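Local coordinates for K Homology domain-containing protein (Pyrococcus horikoshii, PDB 2E3U) that probably binds RNA through its two type I KH domains, as a Dim2p-type factor in pre-ribosomal RNA processing, at residues 34-48 with 90-104. Sequence-based numbering, arbitrary orientation.
Sequences QEEYVKIPKDRIAVL and VWKARDIVLAIGRGF
The guanidinium of R44 reaches the end of helix 90-101 and meets the carbonyl of I100 with its edge. NE donates to I100 O over 2.7 Å, with the oxygen 17° out of the guanidinium plane, and R44 NH1 adds a weak bond to the same atom. Bends at chi2 and chi3 bring R44 NE onto I100 O; nearer the backbone, R44 CG lies 3.3 Å from G101 O. I100 O also accepts from G103 N, at 3.0 Å, which arrives from the opposite face of the carbonyl plane; with F104 N to A99 O, this bond makes up the Schellman motif in which G103, at positive phi, terminates the helix. With an alanine here instead of R44, I100 O would probably lose both arginine donors and keep G103 N, and a gap would open beside the helix end.

Apolar packing fills the middle. V38 sets CG2 against V97 CG1 (3.7 Å), while its CB lies over L98 CD2. L48 CD1 meets both V97 CG2 and I100 CD1, and L48 and I100 also touch I59 of helix 54-63. I40 CB lies 3.8 Å from G101 CA, a spot where a side chain would collide with I40 CG2. In this type I KH domain the edge strand 35-39 of the three-stranded sheet runs at 13° to helix 90-101, and helix 42-48 crosses the C-terminal end of helix 90-101. Toward the start of the strand, E36 CG packs 3.4 Å from V90 CG1.

A second polar group lies there too, a salt-bridge network of E36, R94 and D95. R94 NH1 makes a weak hydrogen bond, part of a salt bridge, to E36 OE1 (3.4 Å), carboxylate and guanidinium nearly perpendicular, while R94 NE and NH2 both grip D95 OD1 side-on.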
ATOM      1  N   GLN A  34      -5.832  -7.335  21.759  1.00 30.81           N
ATOM      2  CA  GLN A  34      -6.161  -6.475  20.614  1.00 29.87           C
ATOM      3  C   GLN A  34      -6.295  -7.303  19.350  1.00 28.73           C
ATOM      4  O   GLN A  34      -5.510  -8.216  19.118  1.00 28.44           O
ATOM      5  CB  GLN A  34      -5.076  -5.428  20.399  1.00 29.37           C
ATOM      6  CG  GLN A  34      -5.495  -4.245  19.592  1.00 30.88           C
ATOM      7  CD  GLN A  34      -4.349  -3.241  19.423  1.00 34.18           C
ATOM      8  OE1 GLN A  34      -3.350  -3.295  20.145  1.00 35.17           O
ATOM      9  NE2 GLN A  34      -4.484  -2.341  18.453  1.00 32.51           N
ATOM     10  N   GLU A  35      -7.301  -6.961  18.545  1.00 27.93           N
ATOM     11  CA  GLU A  35      -7.622  -7.649  17.317  1.00 27.37           C
ATOM     12  C   GLU A  35      -7.981  -6.662  16.216  1.00 26.35           C
ATOM     13  O   GLU A  35      -8.901  -5.855  16.375  1.00 25.58           O
ATOM     14  CB  GLU A  35      -8.813  -8.598  17.568  1.00 27.78           C
ATOM     15  CG  GLU A  35      -9.095  -9.610  16.462  1.00 28.29           C
ATOM     16  CD  GLU A  35     -10.436 -10.325  16.666  1.00 29.51           C
ATOM     17  OE1 GLU A  35     -11.430  -9.909  16.021  1.00 30.52           O
ATOM     18  OE2 GLU A  35     -10.507 -11.287  17.487  1.00 33.98           O
ATOM     19  N   GLU A  36      -7.281  -6.745  15.083  1.00 25.64           N
ATOM     20  CA  GLU A  36      -7.705  -6.022  13.873  1.00 25.10           C
ATOM     21  C   GLU A  36      -8.194  -7.010  12.831  1.00 24.60           C
ATOM     22  O   GLU A  36      -7.619  -8.084  12.629  1.00 23.66           O
ATOM     23  CB  GLU A  36      -6.581  -5.160  13.283  1.00 25.03           C
ATOM     24  CG  GLU A  36      -5.984  -4.149  14.244  1.00 28.19           C
ATOM     25  CD  GLU A  36      -6.967  -3.045  14.680  1.00 33.52           C
ATOM     26  OE1 GLU A  36      -7.750  -2.560  13.809  1.00 33.66           O
ATOM     27  OE2 GLU A  36      -6.937  -2.667  15.887  1.00 34.10           O
ATOM     28  N   TYR A  37      -9.273  -6.650  12.165  1.00 24.45           N
ATOM     29  CA  TYR A  37      -9.854  -7.559  11.183  1.00 24.10           C
ATOM     30  C   TYR A  37      -9.844  -6.875   9.836  1.00 23.21           C
ATOM     31  O   TYR A  37     -10.349  -5.765   9.721  1.00 23.68           O
ATOM     32  CB  TYR A  37     -11.292  -7.915  11.574  1.00 23.40           C
ATOM     33  CG  TYR A  37     -12.152  -8.426  10.441  1.00 22.18           C
ATOM     34  CD1 TYR A  37     -12.825  -7.542   9.591  1.00 22.87           C
ATOM     35  CD2 TYR A  37     -12.320  -9.788  10.239  1.00 23.08           C
ATOM     36  CE1 TYR A  37     -13.643  -8.003   8.548  1.00 24.21           C
ATOM     37  CE2 TYR A  37     -13.154 -10.279   9.213  1.00 25.03           C
ATOM     38  CZ  TYR A  37     -13.807  -9.379   8.372  1.00 24.48           C
ATOM     39  OH  TYR A  37     -14.601  -9.847   7.352  1.00 24.03           O
ATOM     40  N   VAL A  38      -9.302  -7.532   8.818  1.00 22.79           N
ATOM     41  CA  VAL A  38      -9.419  -6.979   7.446  1.00 23.12           C
ATOM     42  C   VAL A  38      -9.821  -8.014   6.403  1.00 23.28           C
ATOM     43  O   VAL A  38      -9.986  -9.179   6.708  1.00 23.46           O
ATOM     44  CB  VAL A  38      -8.122  -6.203   6.974  1.00 22.57           C
ATOM     45  CG1 VAL A  38      -7.821  -5.029   7.893  1.00 21.96           C
ATOM     46  CG2 VAL A  38      -6.918  -7.121   6.831  1.00 21.40           C
ATOM     47  N   LYS A  39      -9.961  -7.581   5.159  1.00 24.28           N
ATOM     48  CA  LYS A  39     -10.258  -8.496   4.072  1.00 25.01           C
ATOM     49  C   LYS A  39      -9.430  -8.053   2.891  1.00 25.09           C
ATOM     50  O   LYS A  39      -9.472  -6.878   2.531  1.00 25.40           O
ATOM     51  CB  LYS A  39     -11.764  -8.426   3.742  1.00 25.44           C
ATOM     52  CG  LYS A  39     -12.334  -9.604   2.954  1.00 27.57           C
ATOM     53  CD  LYS A  39     -13.738  -9.950   3.471  1.00 28.45           C
ATOM     54  CE  LYS A  39     -14.404 -11.033   2.630  1.00 32.49           C
ATOM     55  NZ  LYS A  39     -15.903 -11.155   2.840  1.00 32.26           N
ATOM     56  N   ILE A  40      -8.667  -8.987   2.310  1.00 24.97           N
ATOM     57  CA  ILE A  40      -7.843  -8.742   1.117  1.00 24.23           C
ATOM     58  C   ILE A  40      -8.395  -9.604  -0.032  1.00 24.97           C
ATOM     59  O   ILE A  40      -9.124 -10.555   0.223  1.00 25.01           O
ATOM     60  CB  ILE A  40      -6.310  -8.995   1.376  1.00 24.59           C
ATOM     61  CG1 ILE A  40      -5.983 -10.508   1.538  1.00 23.42           C
ATOM     62  CG2 ILE A  40      -5.830  -8.173   2.585  1.00 21.89           C
ATOM     63  CD1 ILE A  40      -4.436 -10.826   1.418  1.00 23.87           C
ATOM     64  N   PRO A  41      -8.083  -9.253  -1.299  1.00 25.27           N
ATOM     65  CA  PRO A  41      -8.585 -10.061  -2.427  1.00 25.88           C
ATOM     66  C   PRO A  41      -8.061 -11.472  -2.377  1.00 26.13           C
ATOM     67  O   PRO A  41      -6.920 -11.677  -1.966  1.00 26.04           O
ATOM     68  CB  PRO A  41      -8.003  -9.361  -3.682  1.00 25.26           C
ATOM     69  CG  PRO A  41      -7.506  -8.043  -3.237  1.00 24.89           C
ATOM     70  CD  PRO A  41      -7.275  -8.098  -1.748  1.00 25.13           C
ATOM     71  N   LYS A  42      -8.871 -12.430  -2.825  1.00 27.98           N
ATOM     72  CA  LYS A  42      -8.436 -13.834  -2.961  1.00 29.57           C
ATOM     73  C   LYS A  42      -7.164 -13.956  -3.820  1.00 30.36           C
ATOM     74  O   LYS A  42      -6.259 -14.765  -3.543  1.00 30.76           O
ATOM     75  CB  LYS A  42      -9.563 -14.686  -3.535  1.00 30.08           C
ATOM     76  CG  LYS A  42     -10.540 -15.271  -2.486  1.00 32.66           C
ATOM     77  CD  LYS A  42     -11.629 -14.279  -2.042  1.00 35.60           C
ATOM     78  CE  LYS A  42     -12.858 -14.256  -2.976  1.00 35.76           C
ATOM     79  NZ  LYS A  42     -13.663 -15.529  -3.005  1.00 38.08           N
ATOM     80  N   ASP A  43      -7.127 -13.145  -4.869  1.00 30.91           N
ATOM     81  CA  ASP A  43      -5.930 -12.864  -5.656  1.00 31.77           C
ATOM     82  C   ASP A  43      -4.614 -12.717  -4.832  1.00 30.22           C
ATOM     83  O   ASP A  43      -3.525 -13.142  -5.257  1.00 29.60           O
ATOM     84  CB  ASP A  43      -6.201 -11.577  -6.469  1.00 32.58           C
ATOM     85  CG  ASP A  43      -5.496 -11.566  -7.808  1.00 36.53           C
ATOM     86  OD1 ASP A  43      -4.489 -10.822  -7.937  1.00 41.48           O
ATOM     87  OD2 ASP A  43      -5.949 -12.294  -8.731  1.00 37.93           O
ATOM     88  N   ARG A  44      -4.713 -12.128  -3.653  1.00 28.79           N
ATOM     89  CA  ARG A  44      -3.497 -11.749  -2.917  1.00 28.04           C
ATOM     90  C   ARG A  44      -3.074 -12.666  -1.776  1.00 27.82           C
ATOM     91  O   ARG A  44      -1.954 -12.540  -1.245  1.00 28.19           O
ATOM     92  CB  ARG A  44      -3.583 -10.289  -2.458  1.00 26.63           C
ATOM     93  CG  ARG A  44      -3.717  -9.327  -3.625  1.00 26.40           C
ATOM     94  CD  ARG A  44      -2.507  -9.374  -4.529  1.00 22.26           C
ATOM     95  NE  ARG A  44      -1.335  -8.804  -3.853  1.00 22.79           N
ATOM     96  CZ  ARG A  44      -0.119  -8.736  -4.392  1.00 23.28           C
ATOM     97  NH1 ARG A  44       0.876  -8.191  -3.713  1.00 21.06           N
ATOM     98  NH2 ARG A  44       0.096  -9.177  -5.634  1.00 21.06           N
ATOM     99  N   ILE A  45      -3.950 -13.589  -1.407  1.00 27.57           N
ATOM    100  CA  ILE A  45      -3.775 -14.404  -0.200  1.00 27.47           C
ATOM    101  C   ILE A  45      -2.475 -15.207  -0.285  1.00 27.66           C
ATOM    102  O   ILE A  45      -1.674 -15.240   0.686  1.00 26.41           O
ATOM    103  CB  ILE A  45      -4.995 -15.333  -0.001  1.00 27.80           C
ATOM    104  CG1 ILE A  45      -6.183 -14.534   0.547  1.00 27.65           C
ATOM    105  CG2 ILE A  45      -4.648 -16.579   0.901  1.00 26.23           C
ATOM    106  CD1 ILE A  45      -7.524 -15.347   0.532  1.00 28.90           C
ATOM    107  N   ALA A  46      -2.281 -15.838  -1.452  1.00 27.03           N
ATOM    108  CA  ALA A  46      -1.098 -16.627  -1.734  1.00 27.45           C
ATOM    109  C   ALA A  46       0.202 -15.817  -1.544  1.00 27.80           C
ATOM    110  O   ALA A  46       1.184 -16.351  -1.034  1.00 27.09           O
ATOM    111  CB  ALA A  46      -1.182 -17.287  -3.166  1.00 27.08           C
ATOM    112  N   VAL A  47       0.197 -14.533  -1.917  1.00 28.72           N
ATOM    113  CA  VAL A  47       1.364 -13.662  -1.660  1.00 29.36           C
ATOM    114  C   VAL A  47       1.535 -13.263  -0.180  1.00 28.72           C
ATOM    115  O   VAL A  47       2.679 -13.173   0.324  1.00 28.78           O
ATOM    116  CB  VAL A  47       1.463 -12.442  -2.651  1.00 29.81           C
ATOM    117  CG1 VAL A  47       0.307 -11.545  -2.516  1.00 31.99           C
ATOM    118  CG2 VAL A  47       2.710 -11.632  -2.407  1.00 31.18           C
ATOM    119  N   LEU A  48       0.421 -13.049   0.520  1.00 28.52           N
ATOM    120  CA  LEU A  48       0.470 -12.805   1.963  1.00 28.22           C
ATOM    121  C   LEU A  48       1.061 -14.019   2.724  1.00 28.22           C
ATOM    122  O   LEU A  48       1.883 -13.832   3.603  1.00 27.38           O
ATOM    123  CB  LEU A  48      -0.910 -12.414   2.524  1.00 28.36           C
ATOM    124  CG  LEU A  48      -1.068 -12.242   4.055  1.00 28.56           C
ATOM    125  CD1 LEU A  48      -0.283 -11.045   4.531  1.00 25.57           C
ATOM    126  CD2 LEU A  48      -2.512 -12.072   4.457  1.00 26.72           C
ATOM    127  N   VAL A  90       0.286  -3.795  16.141  1.00 16.14           N
ATOM    128  CA  VAL A  90      -0.872  -4.427  15.501  1.00 16.21           C
ATOM    129  C   VAL A  90      -1.341  -3.642  14.270  1.00 16.40           C
ATOM    130  O   VAL A  90      -1.616  -4.231  13.225  1.00 16.07           O
ATOM    131  CB  VAL A  90      -2.016  -4.576  16.554  1.00 16.98           C
ATOM    132  CG1 VAL A  90      -3.283  -5.166  15.977  1.00 14.62           C
ATOM    133  CG2 VAL A  90      -1.538  -5.440  17.740  1.00 17.85           C
ATOM    134  N   TRP A  91      -1.485  -2.314  14.412  1.00 16.55           N
ATOM    135  CA  TRP A  91      -1.906  -1.441  13.277  1.00 15.71           C
ATOM    136  C   TRP A  91      -0.937  -1.560  12.110  1.00 14.97           C
ATOM    137  O   TRP A  91      -1.350  -1.572  10.984  1.00 14.55           O
ATOM    138  CB  TRP A  91      -2.025   0.053  13.692  1.00 14.85           C
ATOM    139  CG  TRP A  91      -2.887   0.271  14.877  1.00 15.17           C
ATOM    140  CD1 TRP A  91      -3.962  -0.497  15.270  1.00 14.89           C
ATOM    141  CD2 TRP A  91      -2.785   1.338  15.828  1.00 14.70           C
ATOM    142  NE1 TRP A  91      -4.525   0.024  16.403  1.00 14.68           N
ATOM    143  CE2 TRP A  91      -3.824   1.143  16.782  1.00 16.56           C
ATOM    144  CE3 TRP A  91      -1.917   2.435  15.974  1.00 13.09           C
ATOM    145  CZ2 TRP A  91      -4.007   2.002  17.895  1.00 14.65           C
ATOM    146  CZ3 TRP A  91      -2.076   3.280  17.088  1.00 13.92           C
ATOM    147  CH2 TRP A  91      -3.119   3.056  18.033  1.00 15.14           C
ATOM    148  N   LYS A  92       0.357  -1.675  12.413  1.00 14.85           N
ATOM    149  CA  LYS A  92       1.373  -1.769  11.402  1.00 14.99           C
ATOM    150  C   LYS A  92       1.340  -3.103  10.682  1.00 15.41           C
ATOM    151  O   LYS A  92       1.502  -3.154   9.453  1.00 15.40           O
ATOM    152  CB  LYS A  92       2.762  -1.483  12.020  1.00 15.15           C
ATOM    153  CG  LYS A  92       3.104   0.042  12.127  1.00 14.49           C
ATOM    154  CD  LYS A  92       4.540   0.222  12.673  1.00 15.74           C
ATOM    155  CE  LYS A  92       4.994   1.672  12.696  1.00 16.56           C
ATOM    156  NZ  LYS A  92       4.673   2.443  11.447  1.00 18.32           N
ATOM    157  N   ALA A  93       1.157  -4.189  11.437  1.00 15.19           N
ATOM    158  CA  ALA A  93       0.935  -5.486  10.809  1.00 15.53           C
ATOM    159  C   ALA A  93      -0.329  -5.467   9.949  1.00 15.23           C
ATOM    160  O   ALA A  93      -0.334  -6.016   8.864  1.00 14.89           O
ATOM    161  CB  ALA A  93       0.868  -6.627  11.852  1.00 14.67           C
ATOM    162  N   ARG A  94      -1.396  -4.830  10.434  1.00 14.48           N
ATOM    163  CA  ARG A  94      -2.623  -4.773   9.673  1.00 14.77           C
ATOM    164  C   ARG A  94      -2.417  -4.023   8.344  1.00 14.94           C
ATOM    165  O   ARG A  94      -2.902  -4.441   7.282  1.00 14.59           O
ATOM    166  CB  ARG A  94      -3.717  -4.071  10.495  1.00 14.67           C
ATOM    167  CG  ARG A  94      -4.982  -3.772   9.653  1.00 17.08           C
ATOM    168  CD  ARG A  94      -5.751  -2.566  10.138  1.00 18.53           C
ATOM    169  NE  ARG A  94      -4.954  -1.360  10.098  1.00 19.78           N
ATOM    170  CZ  ARG A  94      -5.071  -0.356  10.971  1.00 23.57           C
ATOM    171  NH1 ARG A  94      -5.929  -0.435  11.963  1.00 21.94           N
ATOM    172  NH2 ARG A  94      -4.312   0.735  10.852  1.00 25.34           N
ATOM    173  N   ASP A  95      -1.689  -2.905   8.424  1.00 15.15           N
ATOM    174  CA  ASP A  95      -1.429  -2.055   7.289  1.00 15.54           C
ATOM    175  C   ASP A  95      -0.514  -2.751   6.280  1.00 15.38           C
ATOM    176  O   ASP A  95      -0.683  -2.574   5.092  1.00 16.36           O
ATOM    177  CB  ASP A  95      -0.836  -0.727   7.758  1.00 15.18           C
ATOM    178  CG  ASP A  95      -1.855   0.147   8.452  1.00 18.35           C
ATOM    179  OD1 ASP A  95      -3.077  -0.170   8.454  1.00 22.34           O
ATOM    180  OD2 ASP A  95      -1.444   1.179   9.007  1.00 22.74           O
ATOM    181  N   ILE A  96       0.409  -3.568   6.750  1.00 14.54           N
ATOM    182  CA  ILE A  96       1.238  -4.382   5.866  1.00 14.73           C
ATOM    183  C   ILE A  96       0.408  -5.394   5.094  1.00 15.11           C
ATOM    184  O   ILE A  96       0.571  -5.531   3.871  1.00 15.98           O
ATOM    185  CB  ILE A  96       2.351  -5.128   6.657  1.00 14.25           C
ATOM    186  CG1 ILE A  96       3.377  -4.125   7.157  1.00 13.66           C
ATOM    187  CG2 ILE A  96       3.002  -6.246   5.799  1.00 15.55           C
ATOM    188  CD1 ILE A  96       4.307  -4.710   8.258  1.00 14.78           C
ATOM    189  N   VAL A  97      -0.453  -6.120   5.818  1.00 14.63           N
ATOM    190  CA  VAL A  97      -1.486  -6.974   5.213  1.00 14.50           C
ATOM    191  C   VAL A  97      -2.336  -6.259   4.150  1.00 15.15           C
ATOM    192  O   VAL A  97      -2.516  -6.779   3.014  1.00 14.93           O
ATOM    193  CB  VAL A  97      -2.447  -7.545   6.295  1.00 13.93           C
ATOM    194  CG1 VAL A  97      -3.612  -8.306   5.665  1.00 11.32           C
ATOM    195  CG2 VAL A  97      -1.658  -8.435   7.271  1.00 11.61           C
ATOM    196  N   LEU A  98      -2.897  -5.109   4.537  1.00 14.38           N
ATOM    197  CA  LEU A  98      -3.652  -4.249   3.594  1.00 14.20           C
ATOM    198  C   LEU A  98      -2.845  -3.781   2.371  1.00 14.23           C
ATOM    199  O   LEU A  98      -3.383  -3.740   1.269  1.00 13.19           O
ATOM    200  CB  LEU A  98      -4.195  -2.996   4.302  1.00 13.90           C
ATOM    201  CG  LEU A  98      -5.329  -3.207   5.283  1.00 14.01           C
ATOM    202  CD1 LEU A  98      -5.591  -1.867   5.958  1.00  9.90           C
ATOM    203  CD2 LEU A  98      -6.586  -3.733   4.487  1.00 12.19           C
ATOM    204  N   ALA A  99      -1.579  -3.393   2.602  1.00 13.89           N
ATOM    205  CA  ALA A  99      -0.661  -2.975   1.544  1.00 15.22           C
ATOM    206  C   ALA A  99      -0.388  -4.131   0.536  1.00 15.85           C
ATOM    207  O   ALA A  99      -0.468  -3.929  -0.666  1.00 15.44           O
ATOM    208  CB  ALA A  99       0.664  -2.457   2.154  1.00 14.73           C
ATOM    209  N   ILE A 100      -0.056  -5.322   1.048  1.00 16.66           N
ATOM    210  CA  ILE A 100       0.046  -6.531   0.218  1.00 17.55           C
ATOM    211  C   ILE A 100      -1.273  -6.809  -0.556  1.00 18.19           C
ATOM    212  O   ILE A 100      -1.269  -7.060  -1.750  1.00 19.23           O
ATOM    213  CB  ILE A 100       0.467  -7.764   1.082  1.00 18.19           C
ATOM    214  CG1 ILE A 100       1.845  -7.499   1.713  1.00 16.87           C
ATOM    215  CG2 ILE A 100       0.486  -9.089   0.223  1.00 17.90           C
ATOM    216  CD1 ILE A 100       2.249  -8.541   2.795  1.00 16.34           C
ATOM    217  N   GLY A 101      -2.393  -6.748   0.135  1.00 17.95           N
ATOM    218  CA  GLY A 101      -3.676  -6.915  -0.487  1.00 18.06           C
ATOM    219  C   GLY A 101      -3.965  -5.942  -1.592  1.00 18.61           C
ATOM    220  O   GLY A 101      -4.650  -6.311  -2.557  1.00 19.94           O
ATOM    221  N   ARG A 102      -3.460  -4.712  -1.471  1.00 18.69           N
ATOM    222  CA  ARG A 102      -3.644  -3.686  -2.502  1.00 19.77           C
ATOM    223  C   ARG A 102      -2.504  -3.638  -3.547  1.00 18.84           C
ATOM    224  O   ARG A 102      -2.239  -2.602  -4.199  1.00 18.05           O
ATOM    225  CB  ARG A 102      -3.840  -2.324  -1.824  1.00 20.40           C
ATOM    226  CG  ARG A 102      -5.161  -2.196  -1.090  1.00 24.86           C
ATOM    227  CD  ARG A 102      -6.305  -2.072  -2.103  1.00 31.07           C
ATOM    228  NE  ARG A 102      -6.959  -3.328  -2.424  1.00 30.51           N
ATOM    229  CZ  ARG A 102      -7.522  -3.616  -3.599  1.00 33.52           C
ATOM    230  NH1 ARG A 102      -7.471  -2.765  -4.625  1.00 34.65           N
ATOM    231  NH2 ARG A 102      -8.113  -4.789  -3.760  1.00 32.89           N
ATOM    232  N   GLY A 103      -1.777  -4.738  -3.646  1.00 18.06           N
ATOM    233  CA  GLY A 103      -0.821  -4.881  -4.723  1.00 17.76           C
ATOM    234  C   GLY A 103       0.643  -4.615  -4.446  1.00 17.77           C
ATOM    235  O   GLY A 103       1.443  -4.820  -5.353  1.00 17.43           O
ATOM    236  N   PHE A 104       1.013  -4.174  -3.233  1.00 17.06           N
ATOM    237  CA  PHE A 104       2.448  -4.075  -2.882  1.00 17.72           C
ATOM    238  C   PHE A 104       3.040  -5.477  -2.684  1.00 18.53           C
ATOM    239  O   PHE A 104       2.392  -6.339  -2.078  1.00 19.12           O
ATOM    240  CB  PHE A 104       2.676  -3.237  -1.591  1.00 16.24           C
ATOM    241  CG  PHE A 104       2.584  -1.733  -1.796  1.00 14.66           C
ATOM    242  CD1 PHE A 104       1.496  -1.011  -1.304  1.00 12.53           C
ATOM    243  CD2 PHE A 104       3.580  -1.043  -2.473  1.00 13.61           C
ATOM    244  CE1 PHE A 104       1.407   0.382  -1.453  1.00 11.78           C
ATOM    245  CE2 PHE A 104       3.498   0.331  -2.671  1.00 14.19           C
ATOM    246  CZ  PHE A 104       2.400   1.060  -2.160  1.00 12.70           C
TER